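Oxaloacetate acetylhydrolase (Cryphonectria parasitica, PDB 3M0K) is a fungal enzyme of the phosphoenolpyruvate phosphomutase family, built as a barrel of parallel strands ringed by helices. Local coordinates at residues W216-N221 against M239-M244; I166-A171 against L196-R201; F46-M51 against P90-M95. All blocks are in the same frame, centred on the assembly; numbering follows the deposited sequence.

Interaction 1 of 3, residues W216-N221 against M239-M244. With OXL (oxalate ion), chain B.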
loop_
_atom_site.group_PDB
_atom_site.type_symbol
_atom_site.label_atom_id
_atom_site.label_comp_id
_atom_site.label_asym_id
_atom_site.label_seq_id
_atom_site.Cartn_x
_atom_site.Cartn_y
_atom_site.Cartn_z
ATOM N N TRP A 216 24.827 -15.033 26.416
ATOM C CA TRP A 216 23.942 -14.227 25.576
ATOM C C TRP A 216 23.564 -15.079 24.360
ATOM O O TRP A 216 24.432 -15.660 23.711
ATOM C CB TRP A 216 24.640 -12.926 25.184
ATOM C CG TRP A 216 23.800 -11.875 24.493
ATOM C CD1 TRP A 216 22.678 -11.258 24.974
ATOM C CD2 TRP A 216 24.050 -11.303 23.206
ATOM N NE1 TRP A 216 22.208 -10.341 24.054
ATOM C CE2 TRP A 216 23.037 -10.349 22.960
ATOM C CE3 TRP A 216 25.034 -11.506 22.232
ATOM C CZ2 TRP A 216 22.981 -9.599 21.784
ATOM C CZ3 TRP A 216 24.979 -10.762 21.067
ATOM C CH2 TRP A 216 23.964 -9.819 20.850
ATOM N N PRO A 217 22.258 -15.176 24.066
ATOM C CA PRO A 217 21.802 -16.110 23.021
ATOM C C PRO A 217 22.232 -15.688 21.625
ATOM O O PRO A 217 22.266 -14.494 21.316
ATOM C CB PRO A 217 20.273 -16.055 23.112
ATOM C CG PRO A 217 19.937 -15.112 24.246
ATOM C CD PRO A 217 21.174 -14.349 24.613
ATOM N N LEU A 218 22.573 -16.668 20.794
ATOM C CA LEU A 218 22.826 -16.413 19.383
ATOM C C LEU A 218 21.768 -17.070 18.504
ATOM O O LEU A 218 21.097 -18.034 18.894
ATOM C CB LEU A 218 24.210 -16.929 18.961
ATOM C CG LEU A 218 25.460 -16.338 19.617
ATOM C CD1 LEU A 218 26.658 -16.591 18.734
ATOM C CD2 LEU A 218 25.297 -14.843 19.856
ATOM N N LEU A 219 21.658 -16.544 17.297
ATOM C CA LEU A 219 20.766 -17.075 16.286
ATOM C C LEU A 219 21.624 -17.475 15.088
ATOM O O LEU A 219 22.503 -16.722 14.663
ATOM C CB LEU A 219 19.758 -15.986 15.906
ATOM C CG LEU A 219 18.766 -16.231 14.770
ATOM C CD1 LEU A 219 17.628 -15.237 14.920
ATOM C CD2 LEU A 219 19.399 -16.096 13.392
ATOM N N LEU A 220 21.386 -18.679 14.576
ATOM C CA LEU A 220 22.129 -19.213 13.450
ATOM C C LEU A 220 21.273 -19.022 12.204
ATOM O O LEU A 220 20.123 -19.441 12.183
ATOM C CB LEU A 220 22.407 -20.704 13.683
ATOM C CG LEU A 220 23.075 -21.466 12.535
ATOM C CD1 LEU A 220 24.420 -20.844 12.186
ATOM C CD2 LEU A 220 23.226 -22.931 12.912
ATOM N N ASN A 221 21.813 -18.350 11.192
ATOM C CA ASN A 221 21.087 -18.195 9.931
ATOM C C ASN A 221 21.539 -19.218 8.902
ATOM O O ASN A 221 22.609 -19.076 8.305
ATOM C CB ASN A 221 21.263 -16.792 9.359
ATOM C CG ASN A 221 20.650 -16.657 7.970
ATOM O OD1 ASN A 221 19.643 -17.293 7.670
ATOM N ND2 ASN A 221 21.279 -15.864 7.109
ATOM N N MET A 239 25.596 -27.046 19.555
ATOM C CA MET A 239 26.530 -25.918 19.547
ATOM C C MET A 239 26.152 -24.830 20.547
ATOM O O MET A 239 26.977 -23.991 20.888
ATOM C CB MET A 239 26.616 -25.281 18.159
ATOM C CG MET A 239 26.963 -26.226 17.035
ATOM S SD MET A 239 27.503 -25.329 15.574
ATOM C CE MET A 239 29.265 -25.548 15.742
ATOM N N GLY A 240 24.903 -24.823 20.993
ATOM C CA GLY A 240 24.465 -23.824 21.948
ATOM C C GLY A 240 23.631 -22.697 21.373
ATOM O O GLY A 240 23.272 -21.771 22.089
ATOM N N PHE A 241 23.315 -22.757 20.082
ATOM C CA PHE A 241 22.453 -21.728 19.495
ATOM C C PHE A 241 21.056 -21.773 20.108
ATOM O O PHE A 241 20.571 -22.834 20.497
ATOM C CB PHE A 241 22.377 -21.874 17.964
ATOM C CG PHE A 241 23.615 -21.396 17.235
ATOM C CD1 PHE A 241 23.839 -20.043 17.022
ATOM C CD2 PHE A 241 24.547 -22.304 16.752
ATOM C CE1 PHE A 241 24.970 -19.600 16.347
ATOM C CE2 PHE A 241 25.683 -21.865 16.071
ATOM C CZ PHE A 241 25.895 -20.512 15.872
ATOM N N ARG A 242 20.401 -20.618 20.208
ATOM C CA ARG A 242 19.063 -20.580 20.791
ATOM C C ARG A 242 17.976 -20.367 19.739
ATOM O O ARG A 242 16.818 -20.710 19.966
ATOM C CB ARG A 242 18.945 -19.508 21.882
ATOM C CG ARG A 242 19.728 -19.813 23.159
ATOM C CD ARG A 242 19.318 -21.165 23.727
ATOM N NE ARG A 242 17.874 -21.368 23.666
ATOM C CZ ARG A 242 16.993 -20.682 24.385
ATOM N NH1 ARG A 242 17.401 -19.741 25.222
ATOM N NH2 ARG A 242 15.698 -20.926 24.260
ATOM N N ILE A 243 18.341 -19.765 18.611
ATOM C CA ILE A 243 17.402 -19.641 17.503
ATOM C C ILE A 243 18.102 -20.082 16.230
ATOM O O ILE A 243 19.297 -19.853 16.060
ATOM C CB ILE A 243 16.900 -18.189 17.338
ATOM C CG1 ILE A 243 16.382 -17.652 18.683
ATOM C CG2 ILE A 243 15.828 -18.118 16.247
ATOM C CD1 ILE A 243 15.977 -16.177 18.666
ATOM N N MET A 244 17.368 -20.719 15.329
ATOM C CA MET A 244 17.933 -21.051 14.036
ATOM C C MET A 244 16.903 -20.722 12.981
ATOM O O MET A 244 15.794 -21.239 13.020
ATOM C CB MET A 244 18.273 -22.537 13.972
ATOM C CG MET A 244 19.033 -22.946 12.726
ATOM S SD MET A 244 19.547 -24.667 12.874
ATOM C CE MET A 244 20.460 -24.889 11.361
HETATM C C1 OXL B . 17.063 -13.007 4.392
HETATM C C2 OXL B . 18.127 -12.950 5.482
HETATM O O1 OXL B . 16.731 -12.020 3.834
HETATM O O2 OXL B . 18.624 -11.917 5.760
HETATM O O3 OXL B . 16.498 -14.234 4.050
HETATM O O4 OXL B . 18.514 -14.119 6.147
HETATM O O HOH W 1 23.631 -19.034 21.721
#
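Leu-220 lies across the ring of Phe-241 and beside Met-244. Its CB stands over the middle of the ring, 3.7 Å from the centroid of Phe-241 and 12° off the ring normal, a CH-pi contact. CG is anti to the backbone N (chi1 175°), and its two methyls part toward different neighbours: CD1 comes to 4.0 Å from Phe-241 CZ, while CD2 turns to the methyl end of Met-244, 3.7 Å from CE. A branched tip can serve both, and the extended methionine runs alongside it. The pairing belongs to a beta-alpha-beta unit of the TIM barrel, strands 219-222 and 243-246 joined through helix 233-239. Leu-220 and Met-244 point away from the barrel interior, and the Phe-241 ring packs on helix 203-213; Leu-219 and Ile-243 face inward, where Leu-219 CD1 meets Ile-243 CG2 at 3.6 Å. Between the backbones, Leu-218 O accepts two N-H groups, from Arg-242 at 3.0 Å and, less closely, from Ile-243; Leu-220 N then gives its hydrogen to Ile-243 O. Gly-240, with the positive phi of a Schellman motif, ends the connecting helix, and its O takes a hydrogen bond from a water that in turn accepts from Leu-218 N.

Interaction 2 of 3, residues I166-A171 against L196-R201. With OXL (oxalate ion), chain B.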
loop_
_atom_site.group_PDB
_atom_site.type_symbol
_atom_site.label_atom_id
_atom_site.label_comp_id
_atom_site.label_asym_id
_atom_site.label_seq_id
_atom_site.Cartn_x
_atom_site.Cartn_y
_atom_site.Cartn_z
ATOM N N ILE A 166 17.380 -8.641 17.431
ATOM C CA ILE A 166 18.517 -9.474 17.081
ATOM C C ILE A 166 19.544 -8.594 16.382
ATOM O O ILE A 166 19.261 -7.999 15.342
ATOM C CB ILE A 166 18.056 -10.626 16.168
ATOM C CG1 ILE A 166 17.019 -11.482 16.902
ATOM C CG2 ILE A 166 19.220 -11.493 15.748
ATOM C CD1 ILE A 166 15.985 -12.157 15.978
ATOM N N ALA A 167 20.735 -8.482 16.966
ATOM C CA ALA A 167 21.782 -7.682 16.359
ATOM C C ALA A 167 22.560 -8.543 15.383
ATOM O O ALA A 167 23.227 -9.502 15.776
ATOM C CB ALA A 167 22.710 -7.107 17.430
ATOM N N ARG A 168 22.480 -8.199 14.105
ATOM C CA ARG A 168 23.157 -8.982 13.081
ATOM C C ARG A 168 24.420 -8.276 12.631
ATOM O O ARG A 168 24.423 -7.070 12.445
ATOM C CB ARG A 168 22.226 -9.229 11.894
ATOM C CG ARG A 168 22.955 -9.677 10.639
ATOM C CD ARG A 168 21.972 -10.041 9.541
ATOM N NE ARG A 168 22.615 -10.018 8.231
ATOM C CZ ARG A 168 22.066 -10.514 7.127
ATOM N NH1 ARG A 168 20.871 -11.094 7.175
ATOM N NH2 ARG A 168 22.717 -10.438 5.976
ATOM N N THR A 169 25.509 -9.021 12.489
ATOM C CA THR A 169 26.701 -8.439 11.898
ATOM C C THR A 169 27.095 -9.189 10.643
ATOM O O THR A 169 27.171 -10.419 10.637
ATOM C CB THR A 169 27.907 -8.360 12.867
ATOM O OG1 THR A 169 29.011 -7.773 12.169
ATOM C CG2 THR A 169 28.317 -9.735 13.371
ATOM N N ASP A 170 27.328 -8.417 9.589
ATOM C CA ASP A 170 27.810 -8.911 8.307
ATOM C C ASP A 170 29.289 -8.596 8.131
ATOM O O ASP A 170 29.793 -8.556 7.005
ATOM C CB ASP A 170 27.013 -8.246 7.194
ATOM C CG ASP A 170 25.615 -8.797 7.089
ATOM O OD1 ASP A 170 25.474 -9.931 6.599
ATOM O OD2 ASP A 170 24.659 -8.109 7.502
ATOM N N ALA A 171 29.985 -8.376 9.247
ATOM C CA ALA A 171 31.355 -7.875 9.190
ATOM C C ALA A 171 32.401 -8.953 8.920
ATOM O O ALA A 171 33.549 -8.630 8.612
ATOM C CB ALA A 171 31.698 -7.137 10.473
ATOM N N LEU A 196 23.480 -12.282 15.943
ATOM C CA LEU A 196 23.544 -13.064 14.713
ATOM C C LEU A 196 24.828 -12.733 13.981
ATOM O O LEU A 196 24.985 -11.646 13.424
ATOM C CB LEU A 196 22.328 -12.773 13.823
ATOM C CG LEU A 196 22.348 -13.200 12.354
ATOM C CD1 LEU A 196 22.799 -14.652 12.151
ATOM C CD2 LEU A 196 20.963 -12.951 11.763
ATOM N N LEU A 197 25.763 -13.674 13.998
ATOM C CA LEU A 197 26.970 -13.531 13.208
ATOM C C LEU A 197 26.632 -14.183 11.880
ATOM O O LEU A 197 26.448 -15.397 11.807
ATOM C CB LEU A 197 28.159 -14.224 13.883
ATOM C CG LEU A 197 29.547 -13.788 13.385
ATOM C CD1 LEU A 197 30.673 -14.238 14.317
ATOM C CD2 LEU A 197 29.809 -14.269 11.961
ATOM N N GLU A 198 26.492 -13.360 10.849
ATOM C CA GLU A 198 26.050 -13.829 9.545
ATOM C C GLU A 198 27.170 -14.557 8.806
ATOM O O GLU A 198 28.319 -14.109 8.799
ATOM C CB GLU A 198 25.550 -12.658 8.700
ATOM C CG GLU A 198 25.117 -13.055 7.302
ATOM C CD GLU A 198 24.038 -14.122 7.311
ATOM O OE1 GLU A 198 23.098 -14.015 8.130
ATOM O OE2 GLU A 198 24.130 -15.070 6.501
ATOM N N GLY A 199 26.832 -15.686 8.190
ATOM C CA GLY A 199 27.749 -16.365 7.286
ATOM C C GLY A 199 29.009 -16.973 7.883
ATOM O O GLY A 199 30.111 -16.666 7.439
ATOM N N PHE A 200 28.854 -17.851 8.866
ATOM C CA PHE A 200 29.996 -18.577 9.407
ATOM C C PHE A 200 30.729 -19.248 8.258
ATOM O O PHE A 200 30.147 -19.498 7.202
ATOM C CB PHE A 200 29.552 -19.632 10.413
ATOM C CG PHE A 200 29.025 -19.061 11.696
ATOM C CD1 PHE A 200 29.864 -18.370 12.553
ATOM C CD2 PHE A 200 27.695 -19.221 12.050
ATOM C CE1 PHE A 200 29.385 -17.843 13.734
ATOM C CE2 PHE A 200 27.212 -18.703 13.235
ATOM C CZ PHE A 200 28.061 -18.013 14.078
ATOM N N ARG A 201 32.009 -19.528 8.465
ATOM C CA ARG A 201 32.817 -20.172 7.443
ATOM C C ARG A 201 33.014 -21.645 7.764
ATOM O O ARG A 201 33.358 -22.438 6.888
ATOM C CB ARG A 201 34.165 -19.469 7.304
ATOM C CG ARG A 201 34.119 -18.204 6.467
ATOM C CD ARG A 201 35.518 -17.784 6.059
ATOM N NE ARG A 201 35.510 -16.879 4.914
ATOM C CZ ARG A 201 36.600 -16.505 4.253
ATOM N NH1 ARG A 201 37.793 -16.959 4.623
ATOM N NH2 ARG A 201 36.499 -15.677 3.220
HETATM C C1 OXL B . 17.063 -13.007 4.392
HETATM C C2 OXL B . 18.127 -12.950 5.482
HETATM O O1 OXL B . 16.731 -12.020 3.834
HETATM O O2 OXL B . 18.624 -11.917 5.760
HETATM O O3 OXL B . 16.498 -14.234 4.050
HETATM O O4 OXL B . 18.514 -14.119 6.147
HETATM O O HOH W 2 29.258 -11.706 9.495
#
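Arg-168 runs alongside Leu-196 and passes its guanidinium under the carboxylate of Glu-198. Its chain is extended from CG to NE, with CG anti to the backbone N (chi1 163°), and this long straight reach lays the methylenes against the leucine, CD being 3.8 Å from Leu-196 CD2. Beyond them Glu-198 OE1 sits over the centre of the guanidinium, 3.8 Å from NH1 of Arg-168. It lies well out of the plane, making this a long salt bridge of charge alone, with no N-H aimed at the oxygen. The in-plane hydrogens go elsewhere. Arg-168 NE and NH2 grip Asp-170 side-on, NH2 to OD1 at 2.9 Å, and Arg-168 NH1 gives a bond of 2.8 Å to O2 of the oxalate, bent to 135°. Arginine suits the place because one flat group can bond two anions at its edge, Asp-170 and the oxalate, and still take a carboxylate over its face.

These are neighbouring parallel strands of the TIM barrel, with the charged network at their C-terminal ends, beside the bound ligand. Glu-198 bends at chi2 (57°), which brings its OE1 back over the arginine, where Asn-221 ND2 also bonds it; Lys-137 gives Asp-170 a second positive partner. The two acids lie side by side, and the nearby charges of Arg-168 and Lys-137 probably ease their repulsion. Thr-169 OG1 accepts from Ala-171 N in an ST turn and bonds Asp-124. The backbones are joined by hydrogen bonds from Thr-169 N to Leu-196 O (2.8 Å) and from Glu-198 N to Thr-169 O (3.0 Å).

Interaction 3 of 3, residues F46-M51 against P90-M95. With MN (manganese (II) ion), chain C; OXL (oxalate ion), chain B.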
loop_
_atom_site.group_PDB
_atom_site.type_symbol
_atom_site.label_atom_id
_atom_site.label_comp_id
_atom_site.label_asym_id
_atom_site.label_seq_id
_atom_site.Cartn_x
_atom_site.Cartn_y
_atom_site.Cartn_z
ATOM N N PHE A 46 5.090 -25.377 13.272
ATOM C CA PHE A 46 6.307 -24.690 13.700
ATOM C C PHE A 46 5.968 -23.685 14.792
ATOM O O PHE A 46 4.915 -23.045 14.756
ATOM C CB PHE A 46 7.044 -24.035 12.529
ATOM C CG PHE A 46 7.745 -25.021 11.647
ATOM C CD1 PHE A 46 9.060 -25.363 11.878
ATOM C CD2 PHE A 46 7.070 -25.639 10.613
ATOM C CE1 PHE A 46 9.704 -26.286 11.075
ATOM C CE2 PHE A 46 7.707 -26.564 9.803
ATOM C CZ PHE A 46 9.017 -26.899 10.040
ATOM N N LYS A 47 6.866 -23.562 15.765
ATOM C CA LYS A 47 6.612 -22.768 16.960
ATOM C C LYS A 47 6.973 -21.304 16.756
ATOM O O LYS A 47 6.625 -20.450 17.563
ATOM C CB LYS A 47 7.391 -23.339 18.143
ATOM C CG LYS A 47 6.909 -24.713 18.577
ATOM C CD LYS A 47 7.606 -25.161 19.846
ATOM C CE LYS A 47 7.189 -24.309 21.039
ATOM N NZ LYS A 47 7.715 -24.865 22.318
ATOM N N SER A 48 7.678 -21.027 15.667
ATOM C CA SER A 48 8.058 -19.669 15.333
ATOM C C SER A 48 8.387 -19.641 13.858
ATOM O O SER A 48 8.848 -20.641 13.302
ATOM C CB SER A 48 9.274 -19.219 16.138
ATOM O OG SER A 48 9.583 -17.857 15.846
ATOM N N LEU A 49 8.132 -18.500 13.232
ATOM C CA LEU A 49 8.365 -18.317 11.804
ATOM C C LEU A 49 9.380 -17.208 11.597
ATOM O O LEU A 49 9.555 -16.348 12.458
ATOM C CB LEU A 49 7.064 -17.942 11.088
ATOM C CG LEU A 49 6.136 -19.076 10.614
ATOM C CD1 LEU A 49 5.734 -19.972 11.750
ATOM C CD2 LEU A 49 4.904 -18.475 9.963
ATOM N N TYR A 50 10.041 -17.232 10.449
ATOM C CA TYR A 50 10.960 -16.180 10.085
ATOM C C TYR A 50 10.557 -15.581 8.745
ATOM O O TYR A 50 10.339 -16.304 7.779
ATOM C CB TYR A 50 12.382 -16.730 10.004
ATOM C CG TYR A 50 13.331 -15.749 9.358
ATOM C CD1 TYR A 50 13.594 -14.520 9.947
ATOM C CD2 TYR A 50 13.951 -16.040 8.152
ATOM C CE1 TYR A 50 14.448 -13.610 9.359
ATOM C CE2 TYR A 50 14.809 -15.130 7.560
ATOM C CZ TYR A 50 15.052 -13.920 8.167
ATOM O OH TYR A 50 15.909 -13.038 7.576
ATOM N N MET A 51 10.442 -14.259 8.680
ATOM C CA MET A 51 10.149 -13.637 7.394
ATOM C C MET A 51 11.430 -13.151 6.761
ATOM O O MET A 51 12.049 -12.216 7.259
ATOM C CB MET A 51 9.178 -12.460 7.528
ATOM C CG MET A 51 8.745 -11.909 6.165
ATOM S SD MET A 51 7.812 -10.369 6.280
ATOM C CE MET A 51 9.179 -9.203 6.211
ATOM N N PRO A 90 4.950 -16.843 16.995
ATOM C CA PRO A 90 5.639 -15.565 16.826
ATOM C C PRO A 90 6.373 -15.475 15.496
ATOM O O PRO A 90 6.795 -16.500 14.941
ATOM C CB PRO A 90 6.668 -15.571 17.972
ATOM C CG PRO A 90 6.758 -16.993 18.391
ATOM C CD PRO A 90 5.375 -17.519 18.231
ATOM N N LEU A 91 6.542 -14.254 15.007
ATOM C CA LEU A 91 7.253 -14.002 13.760
ATOM C C LEU A 91 8.487 -13.173 14.023
ATOM O O LEU A 91 8.399 -12.068 14.557
ATOM C CB LEU A 91 6.369 -13.227 12.787
ATOM C CG LEU A 91 7.021 -12.841 11.457
ATOM C CD1 LEU A 91 7.242 -14.074 10.602
ATOM C CD2 LEU A 91 6.123 -11.848 10.734
ATOM N N ILE A 92 9.632 -13.712 13.645
ATOM C CA ILE A 92 10.850 -12.922 13.566
ATOM C C ILE A 92 10.968 -12.430 12.133
ATOM O O ILE A 92 10.889 -13.220 11.191
ATOM C CB ILE A 92 12.087 -13.780 13.889
ATOM C CG1 ILE A 92 12.098 -14.188 15.362
ATOM C CG2 ILE A 92 13.365 -13.035 13.539
ATOM C CD1 ILE A 92 13.196 -15.221 15.706
ATOM N N ALA A 93 11.162 -11.132 11.957
ATOM C CA ALA A 93 11.224 -10.588 10.614
ATOM C C ALA A 93 12.531 -9.851 10.375
ATOM O O ALA A 93 13.015 -9.137 11.244
ATOM C CB ALA A 93 10.031 -9.655 10.367
ATOM N N ASP A 94 13.101 -10.050 9.195
ATOM C CA ASP A 94 14.213 -9.248 8.712
ATOM C C ASP A 94 13.794 -7.788 8.804
ATOM O O ASP A 94 12.688 -7.435 8.411
ATOM C CB ASP A 94 14.428 -9.614 7.248
ATOM C CG ASP A 94 15.707 -9.077 6.673
ATOM O OD1 ASP A 94 16.429 -8.293 7.324
ATOM O OD2 ASP A 94 15.985 -9.460 5.518
ATOM N N MET A 95 14.665 -6.939 9.340
ATOM C CA MET A 95 14.448 -5.503 9.238
ATOM C C MET A 95 15.662 -4.830 8.616
ATOM O O MET A 95 15.835 -3.627 8.726
ATOM C CB MET A 95 14.067 -4.863 10.583
ATOM C CG MET A 95 15.147 -4.848 11.671
ATOM S SD MET A 95 14.614 -3.792 13.066
ATOM C CE MET A 95 14.959 -2.177 12.436
HETATM MN MN MN C . 17.801 -10.068 4.539
HETATM C C1 OXL B . 17.063 -13.007 4.392
HETATM C C2 OXL B . 18.127 -12.950 5.482
HETATM O O1 OXL B . 16.731 -12.020 3.834
HETATM O O2 OXL B . 18.624 -11.917 5.760
HETATM O O3 OXL B . 16.498 -14.234 4.050
HETATM O O4 OXL B . 18.514 -14.119 6.147
HETATM O O HOH W 3 18.754 -8.607 6.078
HETATM O O HOH W 4 19.566 -9.905 3.177
#
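The ring of Tyr-50 crosses the side chain of Ile-92 at about a right angle, its CD1 packing at 3.9 Å on Ile-92 CG2. The same Tyr-50 CD1 comes within 3.2 Å of Ile-92 O, an oblique approach. Oxalate O3 lies at the edge of the ring, near its plane, and the ring of His-121 also meets it, the two planes about 30° apart. With CG anti to the backbone N (chi1 168°), the ring reaches beyond the strand end, and Tyr-50 OH stands 3.1 Å from oxalate C2 while hydrogen-bonding to His-121 NE2. A tyrosine fits here because its ring packs on the aliphatic Ile-92 while its hydroxyl meets the polar site.

The other flat group, the carboxylate of Asp-94, divides its oxygens. Asp-94 OD2 binds the manganese at 2.2 Å; OD1 lies within hydrogen-bonding distance of a water that is itself a metal ligand, and accepts from Asp-96 N. The metal bond and Asp-96 should restrain rotation of the group. Two oxalate oxygens, O1 and O2, and a second water also bind the metal.

On the opposite face of the sheet, Leu-91 reaches across and forward with CD1, between Leu-49 CB and Met-51 CB. The small Ala-93 meets Met-51 CB through its own CB at 4.1 Å, and the methionine goes on to helix 71-82. Pro-90, just before strand 91-94 and without an N-H to give, contributes its O, which accepts from Leu-49 N at 3.0 Å and, from above the carbonyl plane, from Ser-48 OG at 3.2 Å. The pairing continues through Ile-92 N to Leu-49 O and Met-51 N to Ile-92 O, and finishes with Asp-94 N on Met-51 O at 3.1 Å. Such neighbouring parallel strands, with metal and ligand held at their C-terminal ends, are characteristic of a TIM-barrel active site.

How the interactions relate
The three contacts belong to one eight-stranded parallel barrel. Along the chain interaction 3 comes first, then interaction 2, then interaction 1, each complete before the next begins. Interactions 1 and 2 lie about 11 Å apart between centres; their strands 219-222 and 194-197 are joined by backbone hydrogen bonds, which closes the barrel. Interaction 3, on strands 49-51 and 91-94, is about 14 Å from the first and 17 Å from the second. Inside the barrel Ile-92 touches both Ile-243 and Ile-166, forming an apolar interior below the site. At the C-terminal strand ends all three reach the same oxalate, while Phe-241 packed on Phe-200, and Leu-219 on Ile-166, join interactions 1 and 2.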